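Local coordinates for protein MFP2b (Ascaris suum, PDB 2BJR) that enhances the polymerization of major sperm protein (MSP) in the amoeboid motility of nematode sperm, and binds zinc, at residues G14-P19 / T68-L73; G29-Y34 / N193-F198; T138-F143 / V149-G154; R212-S217 / P314-V319. One frame throughout, in Å; residues are numbered along the deposited sequence.

Contact 1 of 4, residues G14-P19 / T68-L73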
loop_
_atom_site.group_PDB
_atom_site.type_symbol
_atom_site.label_atom_id
_atom_site.label_comp_id
_atom_site.label_asym_id
_atom_site.label_seq_id
_atom_site.Cartn_x
_atom_site.Cartn_y
_atom_site.Cartn_z
ATOM N N GLY A 14 -2.114 0.318 -17.886
ATOM C CA GLY A 14 -1.090 -0.249 -17.013
ATOM C C GLY A 14 0.058 -0.891 -17.731
ATOM O O GLY A 14 0.130 -2.095 -17.811
ATOM N N PRO A 15 0.946 -0.111 -18.303
ATOM C CA PRO A 15 2.052 -0.700 -19.042
ATOM C C PRO A 15 2.996 -1.445 -18.086
ATOM O O PRO A 15 3.488 -0.876 -17.093
ATOM C CB PRO A 15 2.707 0.498 -19.743
ATOM C CG PRO A 15 2.181 1.680 -19.062
ATOM C CD PRO A 15 0.972 1.357 -18.286
ATOM N N ILE A 16 3.157 -2.743 -18.346
ATOM C CA ILE A 16 4.057 -3.572 -17.531
ATOM C C ILE A 16 5.450 -3.030 -17.591
ATOM O O ILE A 16 5.938 -2.624 -18.650
ATOM C CB ILE A 16 3.986 -5.054 -17.955
ATOM C CG1 ILE A 16 2.577 -5.593 -17.729
ATOM C CG2 ILE A 16 5.017 -5.909 -17.205
ATOM C CD1 ILE A 16 2.282 -6.876 -18.456
ATOM N N GLY A 17 6.108 -2.933 -16.443
ATOM C CA GLY A 17 7.438 -2.378 -16.396
ATOM C C GLY A 17 7.537 -0.850 -16.355
ATOM O O GLY A 17 8.611 -0.329 -16.386
ATOM N N SER A 18 6.410 -0.164 -16.288
ATOM C CA SER A 18 6.353 1.272 -16.080
ATOM C C SER A 18 5.600 1.576 -14.754
ATOM O O SER A 18 4.939 0.726 -14.202
ATOM C CB SER A 18 5.644 1.962 -17.262
ATOM O OG SER A 18 6.470 1.962 -18.425
ATOM N N PRO A 19 5.711 2.782 -14.239
ATOM C CA PRO A 19 4.986 3.125 -13.001
ATOM C C PRO A 19 3.496 3.003 -13.077
ATOM O O PRO A 19 2.895 3.024 -14.162
ATOM C CB PRO A 19 5.418 4.560 -12.725
ATOM C CG PRO A 19 6.709 4.710 -13.393
ATOM C CD PRO A 19 6.566 3.895 -14.692
ATOM N N THR A 68 3.059 -13.859 -16.069
ATOM C CA THR A 68 3.635 -12.668 -15.474
ATOM C C THR A 68 4.384 -11.852 -16.471
ATOM O O THR A 68 4.515 -10.656 -16.300
ATOM C CB THR A 68 4.594 -13.009 -14.337
ATOM O OG1 THR A 68 5.593 -13.948 -14.793
ATOM C CG2 THR A 68 3.882 -13.729 -13.234
ATOM N N GLY A 69 4.957 -12.474 -17.488
ATOM C CA GLY A 69 5.748 -11.661 -18.409
ATOM C C GLY A 69 4.974 -10.692 -19.317
ATOM O O GLY A 69 3.846 -10.963 -19.696
ATOM N N VAL A 70 5.609 -9.587 -19.707
ATOM C CA VAL A 70 5.314 -8.949 -21.006
ATOM C C VAL A 70 5.247 -10.001 -22.121
ATOM O O VAL A 70 4.408 -9.922 -22.988
ATOM C CB VAL A 70 6.364 -7.852 -21.359
ATOM C CG1 VAL A 70 6.416 -7.549 -22.857
ATOM C CG2 VAL A 70 6.055 -6.550 -20.591
ATOM N N LYS A 71 6.100 -11.016 -22.095
ATOM C CA LYS A 71 5.972 -12.084 -23.106
ATOM C C LYS A 71 4.743 -13.009 -22.939
ATOM O O LYS A 71 4.156 -13.446 -23.931
ATOM C CB LYS A 71 7.255 -12.905 -23.168
ATOM C CG LYS A 71 8.354 -12.170 -23.904
ATOM C CD LYS A 71 9.662 -12.984 -23.926
ATOM C CE LYS A 71 10.946 -12.115 -24.210
ATOM N NZ LYS A 71 11.304 -12.011 -25.674
ATOM N N ASP A 72 4.344 -13.292 -21.696
ATOM C CA ASP A 72 3.075 -13.963 -21.456
ATOM C C ASP A 72 1.882 -13.037 -21.806
ATOM O O ASP A 72 0.928 -13.431 -22.465
ATOM C CB ASP A 72 2.964 -14.382 -19.987
ATOM C CG ASP A 72 4.045 -15.381 -19.532
ATOM O OD1 ASP A 72 4.538 -16.191 -20.364
ATOM O OD2 ASP A 72 4.409 -15.458 -18.325
ATOM N N LEU A 73 1.950 -11.786 -21.365
ATOM C CA LEU A 73 0.742 -10.944 -21.271
ATOM C C LEU A 73 0.627 -9.876 -22.341
ATOM O O LEU A 73 -0.426 -9.252 -22.515
ATOM C CB LEU A 73 0.727 -10.239 -19.903
ATOM C CG LEU A 73 0.673 -11.189 -18.701
ATOM C CD1 LEU A 73 0.933 -10.423 -17.418
ATOM C CD2 LEU A 73 -0.641 -11.873 -18.635
#
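Ile16 is wedged against Val70 and Leu73, and this meeting of apolar branches is all that joins 14-19 to 68-73. Its two branches share the work. Ile16 CG2 lies 3.6 Å from Val70 CG2 as the two side chains run past each other in opposite directions, while the other branch crosses the Leu73 side chain nearly at a right angle, with CD1 of Ile16 3.9 Å from CD1 of Leu73. With CG1 of Ile16 beside the backbone N (chi1 -62°) and chi2 extended, CD1 is carried to the buried leucine while CG2 is left for the exposed valine. Cys58 of strand 55-62 packs on both Ile16 and Leu73.

No hydrogen bond crosses between the two segments; each has its own internal ones. Asp72 OD2 takes two backbone donors, Thr68 N at 3.1 Å through its anti lone pair and Gly69 N from above the carboxylate plane. Ser18 N bonds to Pro15 O at 3.1 Å, closing a type II turn in which Gly17 has positive phi (82°).

Asp72 thus takes the N-H of the N-cap residue Gly69, as in one half of a capping box, though glycine cannot return the bond; a beta turn ending strand 10-15 packs on this capped helical turn.

Contact 2 of 4, residues G29-Y34 / N193-F198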
loop_
_atom_site.group_PDB
_atom_site.type_symbol
_atom_site.label_atom_id
_atom_site.label_comp_id
_atom_site.label_asym_id
_atom_site.label_seq_id
_atom_site.Cartn_x
_atom_site.Cartn_y
_atom_site.Cartn_z
ATOM N N GLY A 29 -6.339 -4.014 2.782
ATOM C CA GLY A 29 -5.418 -4.421 3.835
ATOM C C GLY A 29 -4.023 -4.822 3.389
ATOM O O GLY A 29 -3.151 -5.105 4.244
ATOM N N GLN A 30 -3.748 -4.816 2.087
ATOM C CA GLN A 30 -2.482 -5.330 1.594
ATOM C C GLN A 30 -1.542 -4.203 1.243
ATOM O O GLN A 30 -1.962 -3.180 0.696
ATOM C CB GLN A 30 -2.701 -6.266 0.379
ATOM C CG GLN A 30 -3.822 -7.299 0.578
ATOM C CD GLN A 30 -3.629 -8.122 1.851
ATOM O OE1 GLN A 30 -2.535 -8.668 2.085
ATOM N NE2 GLN A 30 -4.659 -8.179 2.682
ATOM N N GLN A 31 -0.249 -4.408 1.502
ATOM C CA GLN A 31 0.721 -3.338 1.332
ATOM C C GLN A 31 1.069 -3.059 -0.116
ATOM O O GLN A 31 1.304 -1.918 -0.476
ATOM C CB GLN A 31 2.010 -3.641 2.118
ATOM C CG GLN A 31 2.962 -2.450 2.208
ATOM C CD GLN A 31 2.343 -1.284 3.020
ATOM O OE1 GLN A 31 1.974 -1.494 4.170
ATOM N NE2 GLN A 31 2.178 -0.126 2.412
ATOM N N ASN A 32 1.111 -4.120 -0.945
ATOM C CA ASN A 32 1.676 -3.997 -2.268
ATOM C C ASN A 32 1.017 -4.965 -3.210
ATOM O O ASN A 32 1.675 -5.833 -3.787
ATOM C CB ASN A 32 3.139 -4.223 -2.203
ATOM C CG ASN A 32 3.866 -3.973 -3.535
ATOM O OD1 ASN A 32 3.436 -3.177 -4.348
ATOM N ND2 ASN A 32 5.023 -4.653 -3.719
HETATM N N MSE A 33 -0.289 -4.852 -3.293
HETATM C CA MSE A 33 -1.097 -5.760 -4.103
HETATM C C MSE A 33 -2.284 -4.943 -4.601
HETATM O O MSE A 33 -3.049 -4.433 -3.783
HETATM C CB MSE A 33 -1.554 -6.970 -3.284
HETATM C CG MSE A 33 -2.274 -8.015 -4.089
HETATM SE SE MSE A 33 -2.647 -9.580 -2.967
HETATM C CE MSE A 33 -0.715 -10.062 -2.629
ATOM N N TYR A 34 -2.454 -4.856 -5.941
ATOM C CA TYR A 34 -3.450 -3.996 -6.573
ATOM C C TYR A 34 -4.328 -4.821 -7.524
ATOM O O TYR A 34 -3.859 -5.785 -8.115
ATOM C CB TYR A 34 -2.799 -2.829 -7.330
ATOM C CG TYR A 34 -1.832 -2.004 -6.506
ATOM C CD1 TYR A 34 -0.521 -2.415 -6.295
ATOM C CD2 TYR A 34 -2.209 -0.774 -5.998
ATOM C CE1 TYR A 34 0.358 -1.659 -5.535
ATOM C CE2 TYR A 34 -1.336 -0.014 -5.271
ATOM C CZ TYR A 34 -0.078 -0.436 -5.052
ATOM O OH TYR A 34 0.760 0.392 -4.375
ATOM N N ASN A 193 -2.057 1.722 9.071
ATOM C CA ASN A 193 -1.295 2.869 8.577
ATOM C C ASN A 193 -1.824 3.228 7.214
ATOM O O ASN A 193 -2.090 2.342 6.385
ATOM C CB ASN A 193 0.179 2.519 8.442
ATOM C CG ASN A 193 0.836 2.175 9.765
ATOM O OD1 ASN A 193 1.416 1.085 9.918
ATOM N ND2 ASN A 193 0.775 3.118 10.724
ATOM N N GLU A 194 -1.969 4.501 6.972
ATOM C CA GLU A 194 -2.500 5.026 5.727
ATOM C C GLU A 194 -1.334 5.319 4.766
ATOM O O GLU A 194 -0.487 6.162 5.047
ATOM C CB GLU A 194 -3.307 6.289 6.001
ATOM C CG GLU A 194 -3.964 6.874 4.761
ATOM C CD GLU A 194 -5.245 6.173 4.365
ATOM O OE1 GLU A 194 -5.676 5.240 5.071
ATOM O OE2 GLU A 194 -5.834 6.597 3.350
ATOM N N TRP A 195 -1.283 4.588 3.645
ATOM C CA TRP A 195 -0.241 4.765 2.632
ATOM C C TRP A 195 -0.837 5.220 1.310
ATOM O O TRP A 195 -1.748 4.581 0.809
ATOM C CB TRP A 195 0.471 3.411 2.419
ATOM C CG TRP A 195 1.301 2.940 3.602
ATOM C CD1 TRP A 195 0.940 2.047 4.572
ATOM C CD2 TRP A 195 2.628 3.297 3.870
ATOM N NE1 TRP A 195 1.994 1.807 5.414
ATOM C CE2 TRP A 195 3.039 2.590 5.017
ATOM C CE3 TRP A 195 3.539 4.166 3.258
ATOM C CZ2 TRP A 195 4.313 2.709 5.551
ATOM C CZ3 TRP A 195 4.762 4.296 3.803
ATOM C CH2 TRP A 195 5.152 3.563 4.932
ATOM N N ALA A 196 -0.334 6.306 0.724
ATOM C CA ALA A 196 -0.921 6.840 -0.467
ATOM C C ALA A 196 0.028 6.569 -1.646
ATOM O O ALA A 196 1.235 6.706 -1.543
ATOM C CB ALA A 196 -1.165 8.337 -0.307
ATOM N N ASP A 197 -0.528 6.231 -2.795
ATOM C CA ASP A 197 0.266 5.993 -4.027
ATOM C C ASP A 197 0.511 7.269 -4.806
ATOM O O ASP A 197 -0.441 8.021 -5.099
ATOM C CB ASP A 197 -0.502 5.021 -4.921
ATOM C CG ASP A 197 -0.592 3.623 -4.300
ATOM O OD1 ASP A 197 0.449 2.951 -4.287
ATOM O OD2 ASP A 197 -1.629 3.175 -3.759
ATOM N N PHE A 198 1.779 7.475 -5.145
ATOM C CA PHE A 198 2.261 8.544 -5.975
ATOM C C PHE A 198 3.452 8.091 -6.768
ATOM O O PHE A 198 4.127 7.134 -6.415
ATOM C CB PHE A 198 2.714 9.703 -5.115
ATOM C CG PHE A 198 1.615 10.465 -4.492
ATOM C CD1 PHE A 198 1.200 10.203 -3.199
ATOM C CD2 PHE A 198 1.009 11.517 -5.192
ATOM C CE1 PHE A 198 0.149 10.953 -2.601
ATOM C CE2 PHE A 198 -0.033 12.280 -4.586
ATOM C CZ PHE A 198 -0.451 11.977 -3.301
HETATM O O HOH W 1 2.207 -0.343 7.427
#
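Trp195 and Asp197, alternate residues on one side of their strand, reach across to Gln31 and Tyr34. At the start of 193-198, Asn193 joins in through water 1: the water donates to Asn193 OD1 at 3.0 Å and accepts from Trp195 NE1, lying in the indole plane, while its bond to Gln31 OE1 is long and weak. Asn193 ND2 turns to Tyr284 OH.

Trp195 comes next, offering a face of its indole to the Gln31 amide. Gln31 NE2 stands 3.3 Å above that plane, off toward the rim near CD1, with the amide plane almost perpendicular to the ring (84°). A bend in the glutamine chain (chi2 65°) brings the amide over the ring, and a hydrogen bond from NE2 to Gln270 OE1 helps fix its rotation.

At Asp197 the contact turns to a carboxylate acceptor. Tyr34 OH donates to Asp197 OD1 at 2.6 Å, a short bond met on the syn side, 25° out of the carboxylate plane.

Strand 194-199 pairs with strand 268-274, whose Gln270 touches Tyr34 as well. Leu232 of strand 229-235 packs on both Gln31 and Trp195, so the loop and first residue of strand 34-40 lie against three strands of the C-terminal half, while Phe20, from the same N-terminal half as Tyr34, meets the Tyr34 ring.

Contact 3 of 4, residues T138-F143 / V149-G154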
loop_
_atom_site.group_PDB
_atom_site.type_symbol
_atom_site.label_atom_id
_atom_site.label_comp_id
_atom_site.label_asym_id
_atom_site.label_seq_id
_atom_site.Cartn_x
_atom_site.Cartn_y
_atom_site.Cartn_z
ATOM N N THR A 138 -18.912 -20.716 -13.431
ATOM C CA THR A 138 -18.502 -21.942 -12.730
ATOM C C THR A 138 -18.432 -21.803 -11.229
ATOM O O THR A 138 -18.397 -22.819 -10.546
ATOM C CB THR A 138 -17.128 -22.422 -13.190
ATOM O OG1 THR A 138 -16.161 -21.358 -13.011
ATOM C CG2 THR A 138 -17.128 -22.744 -14.677
ATOM N N GLU A 139 -18.422 -20.572 -10.718
ATOM C CA GLU A 139 -18.180 -20.275 -9.304
ATOM C C GLU A 139 -16.866 -20.913 -8.779
ATOM O O GLU A 139 -16.800 -21.346 -7.635
ATOM C CB GLU A 139 -19.363 -20.690 -8.442
ATOM C CG GLU A 139 -20.689 -20.370 -9.139
ATOM C CD GLU A 139 -21.902 -20.352 -8.248
ATOM O OE1 GLU A 139 -21.830 -20.586 -7.031
ATOM O OE2 GLU A 139 -22.962 -20.084 -8.806
ATOM N N ILE A 140 -15.847 -20.933 -9.624
ATOM C CA ILE A 140 -14.507 -21.354 -9.233
ATOM C C ILE A 140 -13.683 -20.086 -9.125
ATOM O O ILE A 140 -13.734 -19.218 -10.013
ATOM C CB ILE A 140 -13.895 -22.297 -10.258
ATOM C CG1 ILE A 140 -14.683 -23.601 -10.297
ATOM C CG2 ILE A 140 -12.420 -22.582 -9.975
ATOM C CD1 ILE A 140 -14.290 -24.435 -11.428
ATOM N N ALA A 141 -12.917 -19.996 -8.048
ATOM C CA ALA A 141 -11.904 -18.962 -7.861
ATOM C C ALA A 141 -10.496 -19.482 -8.194
ATOM O O ALA A 141 -10.117 -20.571 -7.821
ATOM C CB ALA A 141 -11.937 -18.425 -6.441
ATOM N N ARG A 142 -9.713 -18.672 -8.867
ATOM C CA ARG A 142 -8.394 -19.036 -9.265
ATOM C C ARG A 142 -7.393 -17.980 -8.821
ATOM O O ARG A 142 -7.644 -16.784 -8.959
ATOM C CB ARG A 142 -8.304 -19.091 -10.768
ATOM C CG ARG A 142 -8.960 -20.307 -11.324
ATOM C CD ARG A 142 -8.925 -20.257 -12.834
ATOM N NE ARG A 142 -9.348 -21.545 -13.376
ATOM C CZ ARG A 142 -10.604 -21.876 -13.608
ATOM N NH1 ARG A 142 -11.577 -21.029 -13.348
ATOM N NH2 ARG A 142 -10.894 -23.080 -14.093
ATOM N N PHE A 143 -6.253 -18.460 -8.353
ATOM C CA PHE A 143 -5.181 -17.622 -7.820
ATOM C C PHE A 143 -3.862 -18.063 -8.392
ATOM O O PHE A 143 -3.544 -19.260 -8.364
ATOM C CB PHE A 143 -5.142 -17.727 -6.289
ATOM C CG PHE A 143 -6.458 -17.419 -5.629
ATOM C CD1 PHE A 143 -7.411 -18.412 -5.453
ATOM C CD2 PHE A 143 -6.760 -16.135 -5.219
ATOM C CE1 PHE A 143 -8.620 -18.124 -4.865
ATOM C CE2 PHE A 143 -7.968 -15.840 -4.664
ATOM C CZ PHE A 143 -8.891 -16.809 -4.471
ATOM N N VAL A 149 -1.369 -22.417 -10.335
ATOM C CA VAL A 149 -2.699 -21.849 -10.149
ATOM C C VAL A 149 -3.496 -22.637 -9.095
ATOM O O VAL A 149 -3.585 -23.857 -9.181
ATOM C CB VAL A 149 -3.467 -21.828 -11.473
ATOM C CG1 VAL A 149 -4.902 -21.332 -11.228
ATOM C CG2 VAL A 149 -2.719 -20.953 -12.483
ATOM N N ASP A 150 -4.033 -21.969 -8.080
ATOM C CA ASP A 150 -4.985 -22.610 -7.171
ATOM C C ASP A 150 -6.365 -22.504 -7.742
ATOM O O ASP A 150 -6.685 -21.516 -8.405
ATOM C CB ASP A 150 -5.064 -21.935 -5.805
ATOM C CG ASP A 150 -3.759 -21.766 -5.160
ATOM O OD1 ASP A 150 -2.849 -22.661 -5.250
ATOM O OD2 ASP A 150 -3.568 -20.705 -4.512
ATOM N N GLU A 151 -7.194 -23.514 -7.496
ATOM C CA GLU A 151 -8.607 -23.430 -7.764
ATOM C C GLU A 151 -9.362 -23.804 -6.518
ATOM O O GLU A 151 -9.124 -24.862 -5.948
ATOM C CB GLU A 151 -9.054 -24.394 -8.868
ATOM C CG GLU A 151 -8.309 -24.290 -10.178
ATOM C CD GLU A 151 -9.109 -24.888 -11.335
ATOM O OE1 GLU A 151 -9.921 -25.825 -11.135
ATOM O OE2 GLU A 151 -8.953 -24.363 -12.451
ATOM N N VAL A 152 -10.286 -22.947 -6.118
ATOM C CA VAL A 152 -11.043 -23.124 -4.902
ATOM C C VAL A 152 -12.504 -22.833 -5.214
ATOM O O VAL A 152 -12.820 -21.912 -5.954
ATOM C CB VAL A 152 -10.504 -22.223 -3.775
ATOM C CG1 VAL A 152 -11.254 -22.467 -2.490
ATOM C CG2 VAL A 152 -9.035 -22.520 -3.566
ATOM N N SER A 153 -13.391 -23.648 -4.674
ATOM C CA SER A 153 -14.814 -23.392 -4.821
ATOM C C SER A 153 -15.588 -23.828 -3.600
ATOM O O SER A 153 -15.017 -24.376 -2.639
ATOM C CB SER A 153 -15.336 -24.111 -6.068
ATOM O OG SER A 153 -15.258 -25.506 -5.846
ATOM N N GLY A 154 -16.887 -23.550 -3.613
ATOM C CA GLY A 154 -17.761 -23.942 -2.531
ATOM C C GLY A 154 -17.566 -23.121 -1.288
ATOM O O GLY A 154 -17.232 -21.923 -1.351
HETATM O O HOH W 2 -18.302 -21.987 -5.569
#
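Arg142 and Glu151 face each other across a beta hairpin, in which segments 140-143 and 149-153 of the two strands run antiparallel at 157°. Their side chains lie side by side, pointing the same way. Arg142 NH2 makes a salt bridge to Glu151 OE2 at 2.8 Å, and NE of Arg142 is also close to that oxygen, at 3.0 Å. Guanidinium and carboxylate planes stand almost perpendicular (89°), and OE2 is the oxygen that touches. The arginine chain is extended from CG to NE, which keeps its head level with the end of the glutamate.

On the same face of the hairpin, Ile140 CG2 lies over one face of the guanidinium, 3.8 Å above its plane and toward the rim, and it also touches Glu151 CB. The pair is set in register by the backbone: Arg142 and Glu151 form a non-hydrogen-bonded pair, flanked by the hydrogen-bonded pairs Ala141 with Val152 and Phe143 with Asp150. Each of these two carries a reciprocal N-H to carbonyl bond.

The opposite face carries Ala141, Phe143, Asp150 and Val152. Here Asp150 meets the edge of the Phe143 ring through CB and directs OD1 to His145 NE2, while the phenyl ring meets Trp122 and packs on Leu130 of the adjacent strand 130-135 and Ile120 of strand 117-122 beyond it. Back on the arginine face, Pro61 of strand 55-62 touches both Arg142 and Val149. At the far end of the hairpin, water 2 donates to Glu139 O at 2.6 Å and accepts from Gly154 N at 2.9 Å.

Contact 4 of 4, residues R212-S217 / P314-V319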
loop_
_atom_site.group_PDB
_atom_site.type_symbol
_atom_site.label_atom_id
_atom_site.label_comp_id
_atom_site.label_asym_id
_atom_site.label_seq_id
_atom_site.Cartn_x
_atom_site.Cartn_y
_atom_site.Cartn_z
ATOM N N ARG A 212 6.653 13.704 8.789
ATOM C CA ARG A 212 7.973 14.310 8.729
ATOM C C ARG A 212 8.931 13.699 9.739
ATOM O O ARG A 212 8.538 13.422 10.861
ATOM C CB ARG A 212 7.879 15.807 9.031
ATOM C CG ARG A 212 9.218 16.531 8.819
ATOM C CD ARG A 212 9.071 18.035 8.588
ATOM N NE ARG A 212 8.255 18.675 9.624
ATOM C CZ ARG A 212 8.254 19.990 9.919
ATOM N NH1 ARG A 212 9.088 20.817 9.345
ATOM N NH2 ARG A 212 7.413 20.466 10.826
ATOM N N ALA A 213 10.160 13.441 9.323
ATOM C CA ALA A 213 11.192 12.915 10.153
ATOM C C ALA A 213 11.267 13.745 11.444
ATOM O O ALA A 213 11.461 14.961 11.355
ATOM C CB ALA A 213 12.482 12.947 9.450
ATOM N N LEU A 214 11.108 13.068 12.599
ATOM C CA LEU A 214 11.196 13.664 13.934
ATOM C C LEU A 214 10.140 14.738 14.210
ATOM O O LEU A 214 10.211 15.461 15.234
ATOM C CB LEU A 214 12.608 14.241 14.195
ATOM C CG LEU A 214 13.833 13.352 14.104
ATOM C CD1 LEU A 214 15.128 14.019 14.572
ATOM C CD2 LEU A 214 13.556 12.064 14.880
ATOM N N GLY A 215 9.172 14.881 13.305
ATOM C CA GLY A 215 8.193 15.968 13.404
ATOM C C GLY A 215 8.724 17.382 13.278
ATOM O O GLY A 215 8.114 18.332 13.788
ATOM N N ARG A 216 9.868 17.552 12.635
ATOM C CA ARG A 216 10.494 18.861 12.529
ATOM C C ARG A 216 11.538 18.863 11.432
ATOM O O ARG A 216 11.915 17.823 10.912
ATOM C CB ARG A 216 11.165 19.225 13.886
ATOM C CG ARG A 216 12.258 18.219 14.372
ATOM C CD ARG A 216 13.165 18.846 15.406
ATOM N NE ARG A 216 14.119 17.974 16.081
ATOM C CZ ARG A 216 15.290 17.612 15.606
ATOM N NH1 ARG A 216 15.678 17.999 14.413
ATOM N NH2 ARG A 216 16.090 16.841 16.348
ATOM N N SER A 217 12.043 20.032 11.077
ATOM C CA SER A 217 13.228 20.094 10.233
ATOM C C SER A 217 14.435 19.402 10.935
ATOM O O SER A 217 14.641 19.500 12.153
ATOM C CB SER A 217 13.560 21.562 9.837
ATOM O OG SER A 217 12.441 22.171 9.156
ATOM N N PRO A 314 10.595 2.848 9.371
ATOM C CA PRO A 314 11.231 4.132 9.100
ATOM C C PRO A 314 12.106 4.549 10.305
ATOM O O PRO A 314 11.682 4.353 11.432
ATOM C CB PRO A 314 10.025 5.118 8.949
ATOM C CG PRO A 314 8.831 4.284 8.910
ATOM C CD PRO A 314 9.158 3.035 9.684
ATOM N N ALA A 315 13.249 5.172 10.063
ATOM C CA ALA A 315 14.191 5.517 11.137
ATOM C C ALA A 315 15.069 6.662 10.703
ATOM O O ALA A 315 15.551 6.695 9.580
ATOM C CB ALA A 315 15.030 4.337 11.482
ATOM N N VAL A 316 15.269 7.615 11.603
ATOM C CA VAL A 316 16.250 8.644 11.416
ATOM C C VAL A 316 17.548 8.127 12.041
ATOM O O VAL A 316 17.575 7.758 13.227
ATOM C CB VAL A 316 15.806 9.930 12.140
ATOM C CG1 VAL A 316 16.852 10.987 12.023
ATOM C CG2 VAL A 316 14.472 10.429 11.591
ATOM N N LEU A 317 18.603 8.098 11.244
ATOM C CA LEU A 317 19.941 7.716 11.659
ATOM C C LEU A 317 20.730 8.964 12.014
ATOM O O LEU A 317 20.467 10.038 11.480
ATOM C CB LEU A 317 20.679 7.024 10.509
ATOM C CG LEU A 317 20.351 5.556 10.239
ATOM C CD1 LEU A 317 18.928 5.417 9.801
ATOM C CD2 LEU A 317 21.317 4.982 9.222
ATOM N N ILE A 318 21.702 8.803 12.909
ATOM C CA ILE A 318 22.697 9.831 13.173
ATOM C C ILE A 318 24.002 9.432 12.494
ATOM O O ILE A 318 24.609 8.438 12.872
ATOM C CB ILE A 318 22.949 9.984 14.693
ATOM C CG1 ILE A 318 21.651 10.263 15.437
ATOM C CG2 ILE A 318 23.980 11.069 14.955
ATOM C CD1 ILE A 318 20.892 11.473 14.947
ATOM N N VAL A 319 24.396 10.189 11.481
ATOM C CA VAL A 319 25.559 9.921 10.652
ATOM C C VAL A 319 26.399 11.197 10.579
ATOM O O VAL A 319 25.914 12.257 10.143
ATOM C CB VAL A 319 25.122 9.533 9.220
ATOM C CG1 VAL A 319 26.348 9.396 8.258
ATOM C CG2 VAL A 319 24.356 8.288 9.251
#
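Leu214, which meets Val316 across the contact, lays its other methyl on a flat group: CD1 of Leu214 sits 3.4 Å above one face of the Arg216 guanidinium, toward the rim. The leucine belongs to a beta turn packed on a strand of an antiparallel sheet. In the plane of the Arg216 guanidinium lies Ser217 O, which accepts from Arg216 NH1 at 2.9 Å, while NH2 forms a salt bridge with Glu323 of strand 322-329. A second guanidinium, that of Arg212, carries Arg216 CA over the centre of one face, and its NH1 is paired with Asp227.

The turn is closed by Gly215 N bonding to Arg212 O at 2.9 Å, with angles close to type II at Ala213 and Leu214. Leu214 takes the positive phi (62°). Ser217 OG also bonds to Asp227, so the polar groups of 212-217 are tied to one another and to Asp227 and Glu323, and the segment meets the strand through methyl groups.

Across the contact Val316 alone faces the turn. Its CG2 lies beside the backbone N (chi1 177°, CG1 taking the anti place), which lets that one methyl touch two residues of the turn. Met355 also touches Leu214, from the strand next to Val316. Val316 CG2 is 3.9 Å from Ala213 CB and 3.8 Å from Leu214 CD2.

Contact 2 lies at the centre of the chain and is the one that spans its N-terminal and C-terminal halves; it joins them through polar groups, a tyrosine-carboxylate bond, an amide over an indole and a water. Contacts 1 and 4 each lie within one half and match in kind, a turn resting on another element by methyl groups with no hydrogen bond across, though contact 4 is buried and contact 1 only partly so. Contact 3 is a surface hairpin, held by backbone bonds and a salt bridge. Strand 55-62 touches both contact 1 and contact 3. Contacts 3 and 4 lie on opposite sides of the chain's centre, about 46 Å apart between centres.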